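Local structure of replicative DNA helicase (Nostoc punctiforme, 4O1R) at residues S9-V14 with H131-N136. The protein is the intein of the replicative DNA helicase DnaB, which probably excises itself by protein splicing and joins the flanking sequences. Numbering follows the deposited sequence. Where two conformers were deposited one is given.
Sequences SLVTLV and HNFVAN
Leu10 and Asn136 are joined by a pair of hydrogen bonds where strand 10-12 passes strand 132-135, the two short axes coming within 5.7 Å at 113°, too steep for regular sheet pairing. The alpha carbons come close at two pairs, Leu10 with Asn136 and Val11 with Ala135 (CA to CA 4.9 Å for the latter), and the segments diverge beyond them. Leu10 O accepts the backbone N-H of Asn136 at 2.8 Å and also receives a CA-H...O contact from Ala135. Two residues further along strand 10-12, a water bridges the gap, donating to Val134 O and accepting from Thr12 N.

The second direct bond uses a side chain in place of a main-chain carbonyl. Asn136 OD1 takes the N-H of Leu10 at 2.8 Å, nearly straight (172°), with the donor above the amide plane. CG lies beside its own backbone N (chi1 -84°), which turns the amide back over Ser9 and Leu10; OD1 also rests 3.6 Å from Leu10 CB. The other end of the amide is held as ND2 donates to Lys69 O. With an alanine in place of Asn136, Leu10 N would probably be left without its acceptor and Lys69 O without a donor, and the junction would keep one direct hydrogen bond. On the apolar side, in one of the two conformers deposited for Val11, CG2 meets Phe133 CE2 obliquely at 4.2 Å.

Strand 10-12 pairs with strand 19-21, and strand 132-135 is an edge of another sheet, so the contact ties two sheets of the intein's beta-rich fold through a largely buried junction. Both polar backbone atoms of Leu10 are satisfied by Asn136, whose main chain and amide together stand in for a neighbouring strand.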
loop_
_atom_site.group_PDB
_atom_site.type_symbol
_atom_site.label_atom_id
_atom_site.label_comp_id
_atom_site.label_asym_id
_atom_site.label_seq_id
_atom_site.Cartn_x
_atom_site.Cartn_y
_atom_site.Cartn_z
ATOM N N SER A 9 1.938 6.276 -6.797
ATOM C CA SER A 9 1.258 5.883 -5.559
ATOM C C SER A 9 1.618 6.855 -4.439
ATOM O O SER A 9 2.788 7.134 -4.226
ATOM C CB SER A 9 1.664 4.471 -5.138
ATOM O OG SER A 9 1.421 3.526 -6.178
ATOM N N LEU A 10 0.619 7.353 -3.722
ATOM C CA LEU A 10 0.849 8.396 -2.723
ATOM C C LEU A 10 1.034 7.836 -1.329
ATOM O O LEU A 10 0.213 7.044 -0.851
ATOM C CB LEU A 10 -0.330 9.361 -2.703
ATOM C CG LEU A 10 -0.572 10.155 -3.976
ATOM C CD1 LEU A 10 -1.845 10.971 -3.854
ATOM C CD2 LEU A 10 0.612 11.066 -4.268
ATOM N N VAL A 11 2.109 8.252 -0.669
ATOM C CA VAL A 11 2.292 7.951 0.741
ATOM C C VAL A 11 2.244 9.255 1.531
ATOM O O VAL A 11 2.635 10.305 1.020
ATOM C CB VAL A 11 3.695 7.304 0.880
ATOM C CG1 VAL A 11 3.933 6.807 2.267
ATOM C CG2 VAL A 11 3.880 6.165 -0.157
ATOM N N THR A 12 1.764 9.195 2.765
ATOM C CA THR A 12 1.637 10.407 3.587
ATOM C C THR A 12 2.786 10.540 4.561
ATOM O O THR A 12 3.005 9.652 5.392
ATOM C CB THR A 12 0.308 10.429 4.363
ATOM O OG1 THR A 12 -0.759 10.353 3.419
ATOM C CG2 THR A 12 0.163 11.713 5.193
ATOM N N LEU A 13 3.518 11.647 4.462
ATOM C CA LEU A 13 4.543 11.981 5.445
ATOM C C LEU A 13 3.815 12.447 6.703
ATOM O O LEU A 13 3.010 13.381 6.657
ATOM C CB LEU A 13 5.494 13.051 4.902
ATOM C CG LEU A 13 6.195 12.687 3.586
ATOM C CD1 LEU A 13 7.049 13.855 3.121
ATOM C CD2 LEU A 13 7.039 11.432 3.706
ATOM N N VAL A 14 4.068 11.786 7.825
ATOM C CA VAL A 14 3.232 11.970 9.012
ATOM C C VAL A 14 3.149 13.423 9.514
ATOM O O VAL A 14 2.050 13.936 9.739
ATOM C CB VAL A 14 3.653 11.008 10.164
ATOM C CG1 VAL A 14 2.984 11.403 11.464
ATOM C CG2 VAL A 14 3.317 9.569 9.813
ATOM N N HIS A 131 6.397 -3.589 8.837
ATOM C CA HIS A 131 6.485 -4.262 7.525
ATOM C C HIS A 131 5.298 -3.996 6.592
ATOM O O HIS A 131 4.998 -4.798 5.711
ATOM C CB HIS A 131 6.715 -5.773 7.685
ATOM C CG HIS A 131 7.862 -6.118 8.587
ATOM N ND1 HIS A 131 9.177 -5.901 8.233
ATOM C CD2 HIS A 131 7.889 -6.664 9.825
ATOM C CE1 HIS A 131 9.964 -6.303 9.216
ATOM N NE2 HIS A 131 9.207 -6.763 10.196
ATOM N N ASN A 132 4.650 -2.849 6.767
ATOM C CA ASN A 132 3.541 -2.449 5.905
ATOM C C ASN A 132 3.434 -0.944 5.922
ATOM O O ASN A 132 4.059 -0.274 6.745
ATOM C CB ASN A 132 2.212 -3.128 6.315
ATOM C CG ASN A 132 1.557 -2.492 7.543
ATOM O OD1 ASN A 132 0.888 -1.460 7.452
ATOM N ND2 ASN A 132 1.721 -3.135 8.691
ATOM N N PHE A 133 2.674 -0.401 4.992
ATOM C CA PHE A 133 2.429 1.028 5.004
ATOM C C PHE A 133 1.170 1.330 4.227
ATOM O O PHE A 133 0.646 0.458 3.511
ATOM C CB PHE A 133 3.633 1.834 4.466
ATOM C CG PHE A 133 4.023 1.507 3.044
ATOM C CD1 PHE A 133 4.877 0.433 2.775
ATOM C CD2 PHE A 133 3.580 2.289 1.972
ATOM C CE1 PHE A 133 5.261 0.128 1.453
ATOM C CE2 PHE A 133 3.960 1.995 0.656
ATOM C CZ PHE A 133 4.795 0.912 0.398
ATOM N N VAL A 134 0.688 2.558 4.382
ATOM C CA VAL A 134 -0.476 3.031 3.646
ATOM C C VAL A 134 -0.046 3.725 2.359
ATOM O O VAL A 134 0.765 4.651 2.387
ATOM C CB VAL A 134 -1.335 3.979 4.504
ATOM C CG1 VAL A 134 -2.528 4.468 3.699
ATOM C CG2 VAL A 134 -1.769 3.296 5.797
ATOM N N ALA A 135 -0.588 3.273 1.230
ATOM C CA ALA A 135 -0.338 3.885 -0.069
ATOM C C ALA A 135 -1.664 4.059 -0.784
ATOM O O ALA A 135 -2.480 3.127 -0.822
ATOM C CB ALA A 135 0.611 3.034 -0.888
ATOM N N ASN A 136 -1.896 5.249 -1.336
ATOM C CA ASN A 136 -3.191 5.559 -1.935
ATOM C C ASN A 136 -4.338 5.211 -0.994
ATOM O O ASN A 136 -5.410 4.762 -1.415
ATOM C CB ASN A 136 -3.367 4.870 -3.301
ATOM C CG ASN A 136 -2.746 5.655 -4.435
ATOM O OD1 ASN A 136 -2.016 6.631 -4.227
ATOM N ND2 ASN A 136 -3.051 5.244 -5.654
HETATM O O HOH W 1 1.301 6.595 4.414
#